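Local coordinates for protein class I phosphodiesterase PDEB1 (Leishmania major, PDB 2R8Q) that belongs to the class I phosphodiesterases and holds, in an all-helical catalytic domain, a zinc ion, a magnesium ion and 3-isobutyl-1-methylxanthine, at residues 80-85 and 191-196; 200-205 and 240-245; 260-265 and 341-346; 36-41 and 60-65. All blocks are in the same frame, centred on the assembly; numbering follows the deposited sequence.

How the contacts relate
From the N terminus, contact 4 comes first, closing a short excursion of 18 residues by laying the turn of 36-41 on helix 55-68. Contact 1 spans far more chain, 105 residues, and joins helix 80-92 to the linker before helix 197-212. Contact 2 then ties that helix to helix 239-254, and contact 3 brings the start of helix 262-285 against helix 330-348. The four follow one another in series, so none nests in or crosses another. Tyr-64 packs contact 4 onto Glu-80, Leu-83 and Leu-84 of contact 1, whose Phe-192 and Leu-195 touch Val-200 and Ala-203 of contact 2. Contact 3 lies across the chain's centre from contacts 1 and 2.

Contact 1: 80-85 and 191-196; sequences EQTLLN and VFEGLS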
loop_
_atom_site.group_PDB
_atom_site.type_symbol
_atom_site.label_atom_id
_atom_site.label_comp_id
_atom_site.label_asym_id
_atom_site.label_seq_id
_atom_site.Cartn_x
_atom_site.Cartn_y
_atom_site.Cartn_z
ATOM N N GLU A 80 4.844 23.117 17.062
ATOM C CA GLU A 80 5.792 23.636 16.080
ATOM C C GLU A 80 6.747 22.588 15.524
ATOM O O GLU A 80 6.879 22.445 14.308
ATOM C CB GLU A 80 6.609 24.776 16.697
ATOM C CG GLU A 80 5.805 26.031 16.976
ATOM C CD GLU A 80 6.593 27.071 17.747
ATOM O OE1 GLU A 80 6.936 26.810 18.920
ATOM O OE2 GLU A 80 6.871 28.150 17.180
ATOM N N GLN A 81 7.418 21.861 16.411
ATOM C CA GLN A 81 8.366 20.846 15.980
ATOM C C GLN A 81 7.676 19.692 15.258
ATOM O O GLN A 81 8.263 19.070 14.377
ATOM C CB GLN A 81 9.167 20.317 17.174
ATOM C CG GLN A 81 10.259 19.325 16.790
ATOM C CD GLN A 81 11.199 19.019 17.939
ATOM O OE1 GLN A 81 11.847 19.914 18.472
ATOM N NE2 GLN A 81 11.273 17.752 18.327
ATOM N N THR A 82 6.432 19.406 15.626
ATOM C CA THR A 82 5.706 18.329 14.966
ATOM C C THR A 82 5.476 18.713 13.509
ATOM O O THR A 82 5.678 17.899 12.609
ATOM C CB THR A 82 4.347 18.073 15.634
ATOM O OG1 THR A 82 4.543 17.815 17.031
ATOM C CG2 THR A 82 3.665 16.873 14.997
ATOM N N LEU A 83 5.050 19.953 13.286
ATOM C CA LEU A 83 4.810 20.442 11.929
ATOM C C LEU A 83 6.088 20.391 11.092
ATOM O O LEU A 83 6.070 19.928 9.950
ATOM C CB LEU A 83 4.283 21.879 11.959
ATOM C CG LEU A 83 4.091 22.559 10.600
ATOM C CD1 LEU A 83 3.073 21.778 9.774
ATOM C CD2 LEU A 83 3.626 23.987 10.799
ATOM N N LEU A 84 7.198 20.868 11.652
ATOM C CA LEU A 84 8.456 20.864 10.911
ATOM C C LEU A 84 8.906 19.433 10.608
ATOM O O LEU A 84 9.350 19.142 9.492
ATOM C CB LEU A 84 9.542 21.626 11.687
ATOM C CG LEU A 84 10.882 21.825 10.964
ATOM C CD1 LEU A 84 10.659 22.450 9.581
ATOM C CD2 LEU A 84 11.787 22.719 11.810
ATOM N N ASN A 85 8.794 18.537 11.587
ATOM C CA ASN A 85 9.181 17.147 11.358
ATOM C C ASN A 85 8.333 16.559 10.235
ATOM O O ASN A 85 8.839 15.829 9.385
ATOM C CB ASN A 85 8.994 16.294 12.615
ATOM C CG ASN A 85 10.079 16.525 13.650
ATOM O OD1 ASN A 85 11.184 16.972 13.328
ATOM N ND2 ASN A 85 9.774 16.198 14.904
ATOM N N VAL A 191 0.776 15.507 12.647
ATOM C CA VAL A 191 0.146 16.821 12.670
ATOM C C VAL A 191 -1.338 16.792 13.037
ATOM O O VAL A 191 -1.997 17.830 13.057
ATOM C CB VAL A 191 0.339 17.566 11.326
ATOM C CG1 VAL A 191 1.823 17.830 11.098
ATOM C CG2 VAL A 191 -0.239 16.752 10.178
ATOM N N PHE A 192 -1.852 15.600 13.325
ATOM C CA PHE A 192 -3.244 15.433 13.744
ATOM C C PHE A 192 -3.234 15.082 15.237
ATOM O O PHE A 192 -4.260 14.703 15.808
ATOM C CB PHE A 192 -3.913 14.289 12.968
ATOM C CG PHE A 192 -4.120 14.569 11.501
ATOM C CD1 PHE A 192 -4.331 13.516 10.613
ATOM C CD2 PHE A 192 -4.128 15.870 11.009
ATOM C CE1 PHE A 192 -4.545 13.757 9.253
ATOM C CE2 PHE A 192 -4.342 16.121 9.649
ATOM C CZ PHE A 192 -4.549 15.058 8.773
ATOM N N GLU A 193 -2.065 15.225 15.859
ATOM C CA GLU A 193 -1.882 14.892 17.273
ATOM C C GLU A 193 -2.822 15.606 18.242
ATOM O O GLU A 193 -3.131 15.073 19.307
ATOM C CB GLU A 193 -0.427 15.160 17.692
ATOM C CG GLU A 193 -0.070 16.639 17.838
ATOM C CD GLU A 193 1.390 16.860 18.200
ATOM O OE1 GLU A 193 1.998 15.943 18.792
ATOM O OE2 GLU A 193 1.922 17.953 17.901
ATOM N N GLY A 194 -3.273 16.803 17.879
ATOM C CA GLY A 194 -4.152 17.554 18.760
ATOM C C GLY A 194 -5.635 17.343 18.532
ATOM O O GLY A 194 -6.464 17.921 19.233
ATOM N N LEU A 195 -5.981 16.513 17.556
ATOM C CA LEU A 195 -7.381 16.264 17.256
ATOM C C LEU A 195 -7.998 15.171 18.119
ATOM O O LEU A 195 -7.316 14.248 18.567
ATOM C CB LEU A 195 -7.539 15.888 15.784
ATOM C CG LEU A 195 -7.035 16.914 14.772
ATOM C CD1 LEU A 195 -7.246 16.365 13.368
ATOM C CD2 LEU A 195 -7.769 18.242 14.959
ATOM N N SER A 196 -9.300 15.292 18.351
ATOM C CA SER A 196 -10.031 14.301 19.125
ATOM C C SER A 196 -10.101 13.055 18.249
ATOM O O SER A 196 -9.857 13.127 17.044
ATOM C CB SER A 196 -11.444 14.801 19.417
ATOM O OG SER A 196 -12.186 14.932 18.218
#
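Thr-82 and Glu-193 reach for each other from opposite directions, and the threonine hydroxyl meets the end of the glutamate chain. Thr-82 OG1 donates to Glu-193 OE2 at 2.8 Å, arriving on the syn side of the carboxylate but 34° out of its plane. Threonine suits the place because its two branches do different work: with chi1 at -55° the hydroxyl lies beside the backbone N, while CG2 stands anti to that N and packs 4.0 Å from the backbone N of Val-191. Glu-193 runs extended beyond CG, which lets the carboxylate span the gap from the loop to the helix. Its other oxygen, OE1, forms a salt bridge with Arg-79, just ahead of the helix, so both oxygens are engaged and the carboxylate's rotation is restrained. In this all-helical fold the contact fastens the first turn of helix 80-92 to the linker between helices 171-184 and 197-212, where Phe-192 to Leu-195 form a type I turn and Ser-196 serves as N-cap of the next helix. Beside the polar pair lies a small apolar patch. Val-191 CG1 rests against the helix backbone, 4.1 Å from Leu-83 CA, and the same CG1 is 4.3 Å from Leu-83 CD1. A branched valine fills this buried spot compactly, and Leu-83 continues onto Tyr-64 of helix 55-68.

Contact 2: 200-205 and 240-245; sequences VAYAYR and THRRLV
Arg-243 lays one corner of its guanidinium over a face of the Tyr-202 ring, with Arg-243 NH2 3.1 Å from Tyr-202 CZ, toward the phenol end. The guanidinium stands nearly upright on the ring, the two planes 80° apart, so it is an edge of the cation that meets the aromatic face. This is an off-centre cation-pi contact, with Arg-243 CZ 4.8 Å from the ring centroid. Bends at chi2 and chi3 (55° and 46°) curl the arginine chain round so that the guanidinium comes over the ring. Water 1 steadies it from the same face of the ring: it accepts from Arg-243 NH2 at 2.8 Å and donates to the backbone O of Tyr-202 at 2.9 Å. Arg-243 NH1 passes 3.9 Å from Arg-205 CG. The next shell supplies the counter-charges. Asp-209, one turn beyond Arg-205, takes salt bridges from Arg-205 NE and Arg-243 NH1 and so probably offsets the two like charges. Glu-129 forms a salt bridge with Arg-242 NE and is hydrogen-bonded to Tyr-202 OH, while Asp-239 pairs with Arg-242 NH2. Tyr-202 OH also lies 3.3 Å from Arg-242 NH2. Long side chains suit two helices whose local axes come no closer than 12.8 Å. This polar bridge joins helices 197-212 and 239-254 of the all-helical phosphodiesterase catalytic domain, beside the place where Tyr-204 and Arg-205 pack on the second subunit.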
loop_
_atom_site.group_PDB
_atom_site.type_symbol
_atom_site.label_atom_id
_atom_site.label_comp_id
_atom_site.label_asym_id
_atom_site.label_seq_id
_atom_site.Cartn_x
_atom_site.Cartn_y
_atom_site.Cartn_z
ATOM N N VAL A 200 -9.926 12.979 14.242
ATOM C CA VAL A 200 -8.793 12.319 13.596
ATOM C C VAL A 200 -9.309 11.423 12.474
ATOM O O VAL A 200 -8.770 11.427 11.370
ATOM C CB VAL A 200 -7.971 11.461 14.591
ATOM C CG1 VAL A 200 -6.947 10.623 13.838
ATOM C CG2 VAL A 200 -7.256 12.362 15.585
ATOM N N ALA A 201 -10.359 10.660 12.755
ATOM C CA ALA A 201 -10.928 9.778 11.741
ATOM C C ALA A 201 -11.473 10.612 10.585
ATOM O O ALA A 201 -11.337 10.241 9.416
ATOM C CB ALA A 201 -12.038 8.931 12.348
ATOM N N TYR A 202 -12.096 11.737 10.922
ATOM C CA TYR A 202 -12.659 12.636 9.920
ATOM C C TYR A 202 -11.537 13.184 9.039
ATOM O O TYR A 202 -11.648 13.226 7.811
ATOM C CB TYR A 202 -13.380 13.798 10.612
ATOM C CG TYR A 202 -14.160 14.695 9.677
ATOM C CD1 TYR A 202 -15.457 14.364 9.281
ATOM C CD2 TYR A 202 -13.603 15.877 9.186
ATOM C CE1 TYR A 202 -16.178 15.190 8.422
ATOM C CE2 TYR A 202 -14.313 16.707 8.327
ATOM C CZ TYR A 202 -15.601 16.358 7.949
ATOM O OH TYR A 202 -16.312 17.179 7.103
ATOM N N ALA A 203 -10.453 13.597 9.687
ATOM C CA ALA A 203 -9.296 14.149 8.988
ATOM C C ALA A 203 -8.668 13.144 8.027
ATOM O O ALA A 203 -8.334 13.492 6.894
ATOM C CB ALA A 203 -8.262 14.630 9.998
ATOM N N TYR A 204 -8.495 11.902 8.475
ATOM C CA TYR A 204 -7.905 10.888 7.609
ATOM C C TYR A 204 -8.770 10.610 6.386
ATOM O O TYR A 204 -8.256 10.458 5.278
ATOM C CB TYR A 204 -7.664 9.579 8.370
ATOM C CG TYR A 204 -6.323 9.513 9.062
ATOM C CD1 TYR A 204 -6.209 9.732 10.434
ATOM C CD2 TYR A 204 -5.160 9.225 8.341
ATOM C CE1 TYR A 204 -4.971 9.662 11.073
ATOM C CE2 TYR A 204 -3.918 9.154 8.969
ATOM C CZ TYR A 204 -3.833 9.372 10.337
ATOM O OH TYR A 204 -2.615 9.276 10.971
ATOM N N ARG A 205 -10.083 10.539 6.576
ATOM C CA ARG A 205 -10.948 10.278 5.439
ATOM C C ARG A 205 -10.893 11.434 4.446
ATOM O O ARG A 205 -10.903 11.220 3.238
ATOM C CB ARG A 205 -12.389 10.028 5.895
ATOM C CG ARG A 205 -13.320 9.648 4.748
ATOM C CD ARG A 205 -12.697 8.558 3.885
ATOM N NE ARG A 205 -13.496 8.238 2.704
ATOM C CZ ARG A 205 -14.491 7.359 2.688
ATOM N NH1 ARG A 205 -14.817 6.699 3.794
ATOM N NH2 ARG A 205 -15.157 7.137 1.564
ATOM N N THR A 240 -20.842 16.315 2.841
ATOM C CA THR A 240 -20.441 15.778 1.544
ATOM C C THR A 240 -20.200 16.891 0.538
ATOM O O THR A 240 -19.359 16.760 -0.343
ATOM C CB THR A 240 -21.492 14.810 0.966
ATOM O OG1 THR A 240 -22.669 15.540 0.592
ATOM C CG2 THR A 240 -21.842 13.741 1.994
ATOM N N HIS A 241 -20.946 17.983 0.663
ATOM C CA HIS A 241 -20.756 19.111 -0.235
ATOM C C HIS A 241 -19.380 19.714 0.009
ATOM O O HIS A 241 -18.632 19.996 -0.933
ATOM C CB HIS A 241 -21.827 20.177 0.001
ATOM C CG HIS A 241 -23.144 19.859 -0.634
ATOM N ND1 HIS A 241 -24.148 20.794 -0.769
ATOM C CD2 HIS A 241 -23.614 18.716 -1.189
ATOM C CE1 HIS A 241 -25.180 20.241 -1.381
ATOM N NE2 HIS A 241 -24.882 18.981 -1.647
ATOM N N ARG A 242 -19.044 19.911 1.280
ATOM C CA ARG A 242 -17.754 20.484 1.618
ATOM C C ARG A 242 -16.623 19.535 1.228
ATOM O O ARG A 242 -15.535 19.979 0.852
ATOM C CB ARG A 242 -17.694 20.830 3.112
ATOM C CG ARG A 242 -18.788 21.800 3.551
ATOM C CD ARG A 242 -18.435 22.477 4.867
ATOM N NE ARG A 242 -18.005 21.502 5.862
ATOM C CZ ARG A 242 -18.819 20.685 6.521
ATOM N NH1 ARG A 242 -20.131 20.722 6.310
ATOM N NH2 ARG A 242 -18.318 19.805 7.376
ATOM N N ARG A 243 -16.876 18.230 1.299
ATOM C CA ARG A 243 -15.847 17.266 0.921
ATOM C C ARG A 243 -15.559 17.388 -0.571
ATOM O O ARG A 243 -14.399 17.376 -0.988
ATOM C CB ARG A 243 -16.280 15.831 1.241
ATOM C CG ARG A 243 -15.192 14.789 0.955
ATOM C CD ARG A 243 -13.902 15.131 1.698
ATOM N NE ARG A 243 -14.167 15.492 3.090
ATOM C CZ ARG A 243 -14.328 14.618 4.077
ATOM N NH1 ARG A 243 -14.239 13.314 3.841
ATOM N NH2 ARG A 243 -14.604 15.049 5.300
ATOM N N LEU A 244 -16.613 17.505 -1.377
ATOM C CA LEU A 244 -16.442 17.641 -2.815
ATOM C C LEU A 244 -15.716 18.955 -3.123
ATOM O O LEU A 244 -14.942 19.039 -4.077
ATOM C CB LEU A 244 -17.800 17.590 -3.521
ATOM C CG LEU A 244 -17.792 17.707 -5.050
ATOM C CD1 LEU A 244 -16.785 16.742 -5.659
ATOM C CD2 LEU A 244 -19.192 17.418 -5.570
ATOM N N VAL A 245 -15.957 19.981 -2.311
ATOM C CA VAL A 245 -15.274 21.254 -2.506
ATOM C C VAL A 245 -13.779 21.063 -2.249
ATOM O O VAL A 245 -12.947 21.586 -2.990
ATOM C CB VAL A 245 -15.827 22.350 -1.558
ATOM C CG1 VAL A 245 -14.853 23.531 -1.496
ATOM C CG2 VAL A 245 -17.187 22.826 -2.059
HETATM O O HOH W 1 -14.208 12.626 6.698
#

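Contact 3: 260-265 and 341-346; sequences KPFETS and AKWQEI
Phe-262, in the first turn of helix 262-285, points its ring between Lys-342, Trp-343 and Ile-346 of helix 330-348. Its CG stands anti to the backbone N (chi1 -167°), a conformation that carries the ring outward to the other helix. Lys-342 runs fully extended from CG to NZ and slides past the phenylalanine in the opposite direction. Its CB sits over a face of the ring, 3.9 Å from the centroid, in a CH-pi contact, and further along CD lies 3.6 Å from Phe-262 CG. A lysine fits here because its methylenes can coat an aromatic face while the ammonium continues onward to water 2, which it holds weakly; that water also accepts from Phe-262 N.

Trp-343 is met differently. The edge of the phenylalanine is turned to the indole face in an edge-to-face pair, the planes at 60° and the six-membered ring centroid 4.7 Å from that of Phe-262. Phe-262 CE1 comes within 3.5 Å of Trp-343 CE2. With its chain extended at chi2 (-180°), Ile-346 sends CD1 to the far rim of the phenyl ring, 3.7 Å from CZ. The indole N-H is occupied in its own plane: Trp-343 NE1 donates at 2.7 Å to water 3, which donates to Ser-265 OG. Ser-265 OG is also hydrogen-bonded to Asn-257 O, while Trp-343 packs on Gln-306. Asn-257 and Gln-306 both line the pocket of 3-isobutyl-1-methylxanthine, and the ligand itself lies about 8 Å from the Trp-343 side chain. With no direct hydrogen bond across it, the contact relies on aromatic and apolar packing, and water links its polar groups.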
loop_
_atom_site.group_PDB
_atom_site.type_symbol
_atom_site.label_atom_id
_atom_site.label_comp_id
_atom_site.label_asym_id
_atom_site.label_seq_id
_atom_site.Cartn_x
_atom_site.Cartn_y
_atom_site.Cartn_z
ATOM N N LYS A 260 -0.713 30.414 -13.556
ATOM C CA LYS A 260 0.280 31.282 -12.925
ATOM C C LYS A 260 0.845 32.291 -13.922
ATOM O O LYS A 260 0.693 32.123 -15.133
ATOM C CB LYS A 260 1.429 30.448 -12.347
ATOM C CG LYS A 260 0.999 29.422 -11.300
ATOM C CD LYS A 260 0.137 30.055 -10.211
ATOM C CE LYS A 260 -0.296 29.030 -9.169
ATOM N NZ LYS A 260 0.825 28.633 -8.275
ATOM N N PRO A 261 1.482 33.366 -13.423
ATOM C CA PRO A 261 2.062 34.377 -14.319
ATOM C C PRO A 261 2.817 33.651 -15.430
ATOM O O PRO A 261 3.530 32.684 -15.173
ATOM C CB PRO A 261 2.967 35.167 -13.385
ATOM C CG PRO A 261 2.159 35.178 -12.117
ATOM C CD PRO A 261 1.683 33.737 -12.010
ATOM N N PHE A 262 2.665 34.124 -16.663
ATOM C CA PHE A 262 3.268 33.454 -17.809
ATOM C C PHE A 262 4.659 32.850 -17.677
ATOM O O PHE A 262 4.846 31.668 -17.957
ATOM C CB PHE A 262 3.259 34.357 -19.042
ATOM C CG PHE A 262 3.582 33.618 -20.307
ATOM C CD1 PHE A 262 2.674 32.706 -20.839
ATOM C CD2 PHE A 262 4.813 33.777 -20.929
ATOM C CE1 PHE A 262 2.990 31.962 -21.970
ATOM C CE2 PHE A 262 5.140 33.036 -22.064
ATOM C CZ PHE A 262 4.225 32.125 -22.584
ATOM N N GLU A 263 5.643 33.647 -17.275
ATOM C CA GLU A 263 6.998 33.127 -17.155
ATOM C C GLU A 263 7.096 31.986 -16.151
ATOM O O GLU A 263 7.850 31.032 -16.355
ATOM C CB GLU A 263 7.968 34.248 -16.776
ATOM C CG GLU A 263 8.105 35.321 -17.846
ATOM C CD GLU A 263 8.395 34.740 -19.219
ATOM O OE1 GLU A 263 9.323 33.910 -19.338
ATOM O OE2 GLU A 263 7.697 35.118 -20.184
ATOM N N THR A 264 6.328 32.085 -15.070
ATOM C CA THR A 264 6.325 31.045 -14.051
ATOM C C THR A 264 5.641 29.805 -14.618
ATOM O O THR A 264 6.135 28.685 -14.465
ATOM C CB THR A 264 5.595 31.528 -12.791
ATOM O OG1 THR A 264 6.293 32.660 -12.258
ATOM C CG2 THR A 264 5.538 30.430 -11.738
ATOM N N SER A 265 4.512 30.015 -15.288
ATOM C CA SER A 265 3.773 28.914 -15.900
ATOM C C SER A 265 4.675 28.191 -16.895
ATOM O O SER A 265 4.683 26.962 -16.969
ATOM C CB SER A 265 2.529 29.449 -16.616
ATOM O OG SER A 265 1.763 28.395 -17.175
ATOM N N ALA A 341 -3.322 33.083 -24.810
ATOM C CA ALA A 341 -3.086 34.100 -25.828
ATOM C C ALA A 341 -1.592 34.268 -26.084
ATOM O O ALA A 341 -1.164 34.409 -27.230
ATOM C CB ALA A 341 -3.696 35.427 -25.392
ATOM N N LYS A 342 -0.800 34.250 -25.017
ATOM C CA LYS A 342 0.643 34.401 -25.151
ATOM C C LYS A 342 1.267 33.192 -25.845
ATOM O O LYS A 342 2.197 33.340 -26.635
ATOM C CB LYS A 342 1.283 34.623 -23.778
ATOM C CG LYS A 342 0.845 35.923 -23.120
ATOM C CD LYS A 342 1.516 36.141 -21.774
ATOM C CE LYS A 342 1.084 37.463 -21.158
ATOM N NZ LYS A 342 1.757 37.717 -19.856
ATOM N N TRP A 343 0.759 31.997 -25.557
ATOM C CA TRP A 343 1.283 30.796 -26.199
ATOM C C TRP A 343 0.949 30.847 -27.687
ATOM O O TRP A 343 1.759 30.462 -28.530
ATOM C CB TRP A 343 0.665 29.531 -25.592
ATOM C CG TRP A 343 1.184 29.172 -24.228
ATOM C CD1 TRP A 343 0.450 29.038 -23.084
ATOM C CD2 TRP A 343 2.541 28.863 -23.872
ATOM N NE1 TRP A 343 1.261 28.664 -22.038
ATOM C CE2 TRP A 343 2.550 28.550 -22.493
ATOM C CE3 TRP A 343 3.749 28.821 -24.584
ATOM C CZ2 TRP A 343 3.720 28.197 -21.809
ATOM C CZ3 TRP A 343 4.914 28.468 -23.905
ATOM C CH2 TRP A 343 4.888 28.162 -22.529
ATOM N N GLN A 344 -0.252 31.325 -27.998
ATOM C CA GLN A 344 -0.707 31.432 -29.380
ATOM C C GLN A 344 0.136 32.452 -30.142
ATOM O O GLN A 344 0.407 32.286 -31.332
ATOM C CB GLN A 344 -2.182 31.845 -29.420
ATOM C CG GLN A 344 -2.801 31.831 -30.810
ATOM C CD GLN A 344 -2.855 30.440 -31.411
ATOM O OE1 GLN A 344 -3.481 29.535 -30.856
ATOM N NE2 GLN A 344 -2.196 30.260 -32.551
ATOM N N GLU A 345 0.549 33.510 -29.451
ATOM C CA GLU A 345 1.362 34.544 -30.076
ATOM C C GLU A 345 2.754 33.996 -30.368
ATOM O O GLU A 345 3.377 34.357 -31.367
ATOM C CB GLU A 345 1.453 35.770 -29.162
ATOM C CG GLU A 345 2.162 36.958 -29.791
ATOM C CD GLU A 345 2.005 38.228 -28.980
ATOM O OE1 GLU A 345 2.457 38.257 -27.816
ATOM O OE2 GLU A 345 1.423 39.201 -29.509
ATOM N N ILE A 346 3.238 33.120 -29.491
ATOM C CA ILE A 346 4.549 32.512 -29.668
ATOM C C ILE A 346 4.516 31.606 -30.892
ATOM O O ILE A 346 5.512 31.470 -31.604
ATOM C CB ILE A 346 4.957 31.682 -28.427
ATOM C CG1 ILE A 346 5.208 32.617 -27.241
ATOM C CG2 ILE A 346 6.198 30.856 -28.730
ATOM C CD1 ILE A 346 5.619 31.902 -25.966
HETATM O O HOH W 2 0.938 36.455 -16.875
HETATM O O HOH W 3 0.718 27.707 -19.555
#

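Contact 4: 36-41 and 60-65; sequences YDFTSP and AGVVYN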
loop_
_atom_site.group_PDB
_atom_site.type_symbol
_atom_site.label_atom_id
_atom_site.label_comp_id
_atom_site.label_asym_id
_atom_site.label_seq_id
_atom_site.Cartn_x
_atom_site.Cartn_y
_atom_site.Cartn_z
ATOM N N TYR A 36 9.478 38.128 0.345
ATOM C CA TYR A 36 8.397 37.311 -0.196
ATOM C C TYR A 36 7.114 37.334 0.621
ATOM O O TYR A 36 7.136 37.505 1.839
ATOM C CB TYR A 36 8.839 35.849 -0.326
ATOM C CG TYR A 36 10.165 35.644 -1.015
ATOM C CD1 TYR A 36 11.359 35.652 -0.293
ATOM C CD2 TYR A 36 10.231 35.452 -2.392
ATOM C CE1 TYR A 36 12.587 35.471 -0.930
ATOM C CE2 TYR A 36 11.451 35.270 -3.038
ATOM C CZ TYR A 36 12.623 35.281 -2.302
ATOM O OH TYR A 36 13.825 35.100 -2.943
ATOM N N ASP A 37 5.995 37.155 -0.072
ATOM C CA ASP A 37 4.686 37.087 0.565
ATOM C C ASP A 37 4.156 35.718 0.169
ATOM O O ASP A 37 3.626 35.546 -0.927
ATOM C CB ASP A 37 3.748 38.169 0.033
ATOM C CG ASP A 37 2.367 38.095 0.660
ATOM O OD1 ASP A 37 2.130 37.181 1.480
ATOM O OD2 ASP A 37 1.517 38.949 0.333
ATOM N N PHE A 38 4.313 34.747 1.059
ATOM C CA PHE A 38 3.877 33.384 0.778
ATOM C C PHE A 38 2.364 33.236 0.637
ATOM O O PHE A 38 1.882 32.193 0.199
ATOM C CB PHE A 38 4.400 32.448 1.871
ATOM C CG PHE A 38 5.900 32.465 2.016
ATOM C CD1 PHE A 38 6.492 32.295 3.264
ATOM C CD2 PHE A 38 6.722 32.649 0.906
ATOM C CE1 PHE A 38 7.879 32.311 3.408
ATOM C CE2 PHE A 38 8.111 32.666 1.040
ATOM C CZ PHE A 38 8.690 32.497 2.294
ATOM N N THR A 39 1.614 34.277 0.991
ATOM C CA THR A 39 0.157 34.216 0.883
ATOM C C THR A 39 -0.346 34.788 -0.439
ATOM O O THR A 39 -1.543 34.769 -0.708
ATOM C CB THR A 39 -0.546 35.002 2.022
ATOM O OG1 THR A 39 -0.382 36.410 1.806
ATOM C CG2 THR A 39 0.035 34.631 3.373
ATOM N N SER A 40 0.569 35.284 -1.270
ATOM C CA SER A 40 0.188 35.895 -2.542
ATOM C C SER A 40 0.199 34.994 -3.772
ATOM O O SER A 40 1.069 34.138 -3.920
ATOM C CB SER A 40 1.094 37.098 -2.820
ATOM O OG SER A 40 0.844 37.636 -4.107
ATOM N N PRO A 41 -0.775 35.182 -4.678
ATOM C CA PRO A 41 -0.839 34.373 -5.899
ATOM C C PRO A 41 0.397 34.657 -6.753
ATOM O O PRO A 41 0.777 33.857 -7.609
ATOM C CB PRO A 41 -2.121 34.862 -6.571
ATOM C CG PRO A 41 -2.978 35.255 -5.414
ATOM C CD PRO A 41 -1.998 35.990 -4.528
ATOM N N ALA A 60 11.215 24.032 2.243
ATOM C CA ALA A 60 10.609 23.507 3.462
ATOM C C ALA A 60 10.248 24.690 4.359
ATOM O O ALA A 60 9.236 24.672 5.063
ATOM C CB ALA A 60 11.589 22.592 4.175
ATOM N N GLY A 61 11.089 25.719 4.323
ATOM C CA GLY A 61 10.852 26.905 5.127
ATOM C C GLY A 61 9.636 27.680 4.662
ATOM O O GLY A 61 8.936 28.293 5.467
ATOM N N VAL A 62 9.387 27.667 3.355
ATOM C CA VAL A 62 8.236 28.355 2.798
ATOM C C VAL A 62 6.970 27.751 3.391
ATOM O O VAL A 62 6.111 28.466 3.906
ATOM C CB VAL A 62 8.197 28.220 1.256
ATOM C CG1 VAL A 62 6.881 28.745 0.706
ATOM C CG2 VAL A 62 9.369 28.985 0.647
ATOM N N VAL A 63 6.860 26.427 3.340
ATOM C CA VAL A 63 5.672 25.780 3.877
ATOM C C VAL A 63 5.567 25.880 5.395
ATOM O O VAL A 63 4.467 26.038 5.918
ATOM C CB VAL A 63 5.583 24.294 3.446
ATOM C CG1 VAL A 63 5.339 24.210 1.948
ATOM C CG2 VAL A 63 6.841 23.560 3.819
ATOM N N TYR A 64 6.687 25.788 6.108
ATOM C CA TYR A 64 6.614 25.894 7.562
ATOM C C TYR A 64 6.120 27.276 7.965
ATOM O O TYR A 64 5.263 27.410 8.840
ATOM C CB TYR A 64 7.974 25.625 8.219
ATOM C CG TYR A 64 7.926 25.799 9.726
ATOM C CD1 TYR A 64 8.150 27.046 10.314
ATOM C CD2 TYR A 64 7.558 24.741 10.556
ATOM C CE1 TYR A 64 8.000 27.234 11.690
ATOM C CE2 TYR A 64 7.405 24.918 11.932
ATOM C CZ TYR A 64 7.623 26.167 12.490
ATOM O OH TYR A 64 7.437 26.353 13.843
ATOM N N ASN A 65 6.657 28.305 7.321
ATOM C CA ASN A 65 6.266 29.677 7.623
ATOM C C ASN A 65 4.794 29.905 7.284
ATOM O O ASN A 65 4.022 30.417 8.100
ATOM C CB ASN A 65 7.125 30.656 6.820
ATOM C CG ASN A 65 6.891 32.097 7.221
ATOM O OD1 ASN A 65 7.515 32.603 8.157
ATOM N ND2 ASN A 65 5.977 32.764 6.527
#
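A type I beta turn, Asp-37 to Ser-40, presents Phe-38 to Val-62 and Asn-65 on one side of helix 55-68, in the N-terminal part of this all-helical domain. The two partners meet the phenyl ring in different ways. Val-62 lies over a face: its CG1 is 4.0 Å from the ring centroid, 15° off the normal, in a CH-pi contact, and its CG2 reaches 3.9 Å from Phe-38 CE2 nearer the rim. Having CG1 anti to the backbone N and CG2 beside it (chi1 171°), the valine offers both methyls to the ring, a good use of a beta-branched residue on a buried helix face. Asn-65, one turn later, works at the ring's edge. Its ND2 comes to 3.3 Å from Phe-38 CD1, and the amide stands almost upright to the ring, the planes 80° apart. This is van der Waals packing, with no hydrogen bond across; asparagine suits the partly exposed position because its flat amide fits beside the ring while its CB packs 3.9 Å from Phe-38 CE1.

Around the buried ring, Phe-32 and Phe-43 add edge-to-face partners, making a small aromatic cluster against helix 55-68. Gln-110 of helix 102-118 secures the turn through its NE2, hydrogen-bonded to the backbone O atoms of Phe-38 and Ser-40. Aspartate suits the head of the turn because its short side chain brings the carboxylate back over the turn as an Asx turn: Asp-37 OD1 accepts from Thr-39 N at 3.0 Å, from above the carboxylate plane. The same oxygen takes a second bond on its syn side, tilted somewhat out of the carboxylate plane, from Thr-39 OG1 at 2.6 Å.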